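Local coordinates for hypothetical protein MerP (Cupriavidus metallidurans, PDB 1OSD), which probably binds mercuric ions in the periplasm as part of bacterial mercury resistance, at residues Ala60-Ala64 and Gly65-Ser69. Residues are numbered along the deposited sequence; the frame is centred on the assembly and turned at random.
Sequences ATADA and GYPSS
Tyr66 N hydrogen-bonds back to Thr61 O (2.9 Å) and Gly65 N to Ala62 O (2.7 Å), closing the last turn of helix 54-63 as the chain reverses at Gly65. With phi at 120° there, a CB would collide with Ala64 O, a conflict that glycine avoids.

The polar side-chain contact centres on Thr61. A chi1 of 67° tucks its OG1 back over the main chain and faces it to the returning segment, 2.9 Å from Tyr66 O. Ser68 OG, held by a similar torsion, donates to Thr61 OG1 across 2.9 Å. OG1 has a single proton for two carbonyls, Tyr66 O and Thr58 O in the preceding turn, and which of them takes it is left open; either way, the hydroxyl of buried Thr61 links the helix to the segment leaving it through Ser68. On another side of the turn the Pro67 ring lies against the helix, its CG 3.9 Å from the methyl of Ala62. The Tyr66 ring folds back beside the helix end, bringing CE2 to 3.2 Å from Ala64 O, obliquely to the ring; the Tyr66 side chain also touches Cys17, half of the Cys14-Cys17 disulfide, and Thr20.

Beyond the turn, Ser69 pairs through its backbone with Ser8, starting edge strand 69-70. A Schellman motif thus ends the second helix and leads into the last strand of the ferredoxin-like βαββαβ fold of heavy-metal-associated domains, with Tyr66 beside the CxxC pair, the probable mercury-binding site when reduced.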
ATOM      1  N   ALA A  60       2.043  -7.364  -1.652  1.00 36.41           N
ATOM      2  CA  ALA A  60       3.288  -6.816  -1.165  1.00 37.34           C
ATOM      3  C   ALA A  60       3.238  -6.463   0.351  1.00 36.15           C
ATOM      4  O   ALA A  60       4.265  -6.533   1.093  1.00 34.31           O
ATOM      5  CB  ALA A  60       3.617  -5.551  -1.990  1.00 37.41           C
ATOM      6  N   THR A  61       2.092  -5.896   0.788  1.00 35.87           N
ATOM      7  CA  THR A  61       1.947  -5.427   2.187  1.00 35.67           C
ATOM      8  C   THR A  61       1.898  -6.640   3.100  1.00 35.08           C
ATOM      9  O   THR A  61       2.591  -6.679   4.164  1.00 31.69           O
ATOM     10  CB  THR A  61       0.726  -4.483   2.398  1.00 35.46           C
ATOM     11  OG1 THR A  61      -0.537  -5.158   2.231  1.00 42.63           O
ATOM     12  CG2 THR A  61       0.722  -3.346   1.337  1.00 36.43           C
ATOM     13  N   ALA A  62       1.182  -7.678   2.647  1.00 33.61           N
ATOM     14  CA  ALA A  62       1.026  -8.869   3.550  1.00 33.98           C
ATOM     15  C   ALA A  62       2.384  -9.532   3.720  1.00 34.39           C
ATOM     16  O   ALA A  62       2.812  -9.878   4.838  1.00 35.75           O
ATOM     17  CB  ALA A  62       0.008  -9.898   3.001  1.00 34.69           C
ATOM     18  N   ASP A  63       3.143  -9.578   2.635  1.00 36.14           N
ATOM     19  CA  ASP A  63       4.520 -10.096   2.660  1.00 36.35           C
ATOM     20  C   ASP A  63       5.368  -9.399   3.708  1.00 36.73           C
ATOM     21  O   ASP A  63       6.150 -10.037   4.489  1.00 37.45           O
ATOM     22  CB  ASP A  63       5.147  -9.976   1.243  1.00 36.32           C
ATOM     23  CG  ASP A  63       4.708 -11.102   0.303  1.00 39.88           C
ATOM     24  OD1 ASP A  63       3.993 -11.991   0.770  1.00 35.20           O
ATOM     25  OD2 ASP A  63       5.056 -11.190  -0.924  1.00 39.37           O
ATOM     26  N   ALA A  64       5.201  -8.071   3.783  1.00 32.38           N
ATOM     27  CA  ALA A  64       5.946  -7.315   4.709  1.00 33.37           C
ATOM     28  C   ALA A  64       5.398  -7.392   6.123  1.00 32.33           C
ATOM     29  O   ALA A  64       5.985  -6.776   7.024  1.00 33.84           O
ATOM     30  CB  ALA A  64       5.994  -5.853   4.252  1.00 35.19           C
ATOM     31  N   GLY A  65       4.248  -8.061   6.297  1.00 33.86           N
ATOM     32  CA  GLY A  65       3.727  -8.315   7.634  1.00 34.96           C
ATOM     33  C   GLY A  65       2.372  -7.729   7.905  1.00 34.76           C
ATOM     34  O   GLY A  65       1.793  -8.052   8.943  1.00 37.37           O
ATOM     35  N   TYR A  66       1.848  -6.900   6.972  1.00 34.76           N
ATOM     36  CA  TYR A  66       0.729  -6.044   7.174  1.00 32.98           C
ATOM     37  C   TYR A  66      -0.285  -6.202   6.024  1.00 34.49           C
ATOM     38  O   TYR A  66      -0.375  -5.375   5.098  1.00 34.02           O
ATOM     39  CB  TYR A  66       1.209  -4.586   7.347  1.00 31.92           C
ATOM     40  CG  TYR A  66       2.375  -4.461   8.309  1.00 35.92           C
ATOM     41  CD1 TYR A  66       2.154  -4.187   9.660  1.00 38.69           C
ATOM     42  CD2 TYR A  66       3.701  -4.587   7.872  1.00 35.87           C
ATOM     43  CE1 TYR A  66       3.231  -4.024  10.556  1.00 34.85           C
ATOM     44  CE2 TYR A  66       4.783  -4.414   8.778  1.00 35.50           C
ATOM     45  CZ  TYR A  66       4.534  -4.155  10.075  1.00 31.23           C
ATOM     46  OH  TYR A  66       5.541  -4.160  10.984  1.00 36.96           O
ATOM     47  N   PRO A  67      -1.058  -7.294   6.092  1.00 36.44           N
ATOM     48  CA  PRO A  67      -2.115  -7.578   5.126  1.00 38.02           C
ATOM     49  C   PRO A  67      -3.034  -6.354   4.960  1.00 37.20           C
ATOM     50  O   PRO A  67      -3.204  -5.688   5.937  1.00 38.73           O
ATOM     51  CB  PRO A  67      -2.825  -8.830   5.748  1.00 37.32           C
ATOM     52  CG  PRO A  67      -1.700  -9.532   6.449  1.00 38.42           C
ATOM     53  CD  PRO A  67      -1.000  -8.358   7.102  1.00 38.40           C
ATOM     54  N   SER A  68      -3.594  -6.106   3.777  1.00 36.83           N
ATOM     55  CA  SER A  68      -4.443  -4.941   3.574  1.00 34.33           C
ATOM     56  C   SER A  68      -5.557  -5.288   2.602  1.00 34.37           C
ATOM     57  O   SER A  68      -5.551  -6.343   2.079  1.00 36.65           O
ATOM     58  CB  SER A  68      -3.606  -3.801   3.101  1.00 34.95           C
ATOM     59  OG  SER A  68      -3.162  -4.001   1.751  1.00 28.53           O
ATOM     60  N   SER A  69      -6.557  -4.417   2.490  1.00 35.07           N
ATOM     61  CA  SER A  69      -7.727  -4.481   1.623  1.00 34.45           C
ATOM     62  C   SER A  69      -8.046  -3.060   1.205  1.00 34.87           C
ATOM     63  O   SER A  69      -7.576  -2.130   1.769  1.00 33.09           O
ATOM     64  CB  SER A  69      -8.887  -5.021   2.382  1.00 36.68           C
ATOM     65  OG  SER A  69      -9.072  -4.322   3.589  1.00 39.87           O
TER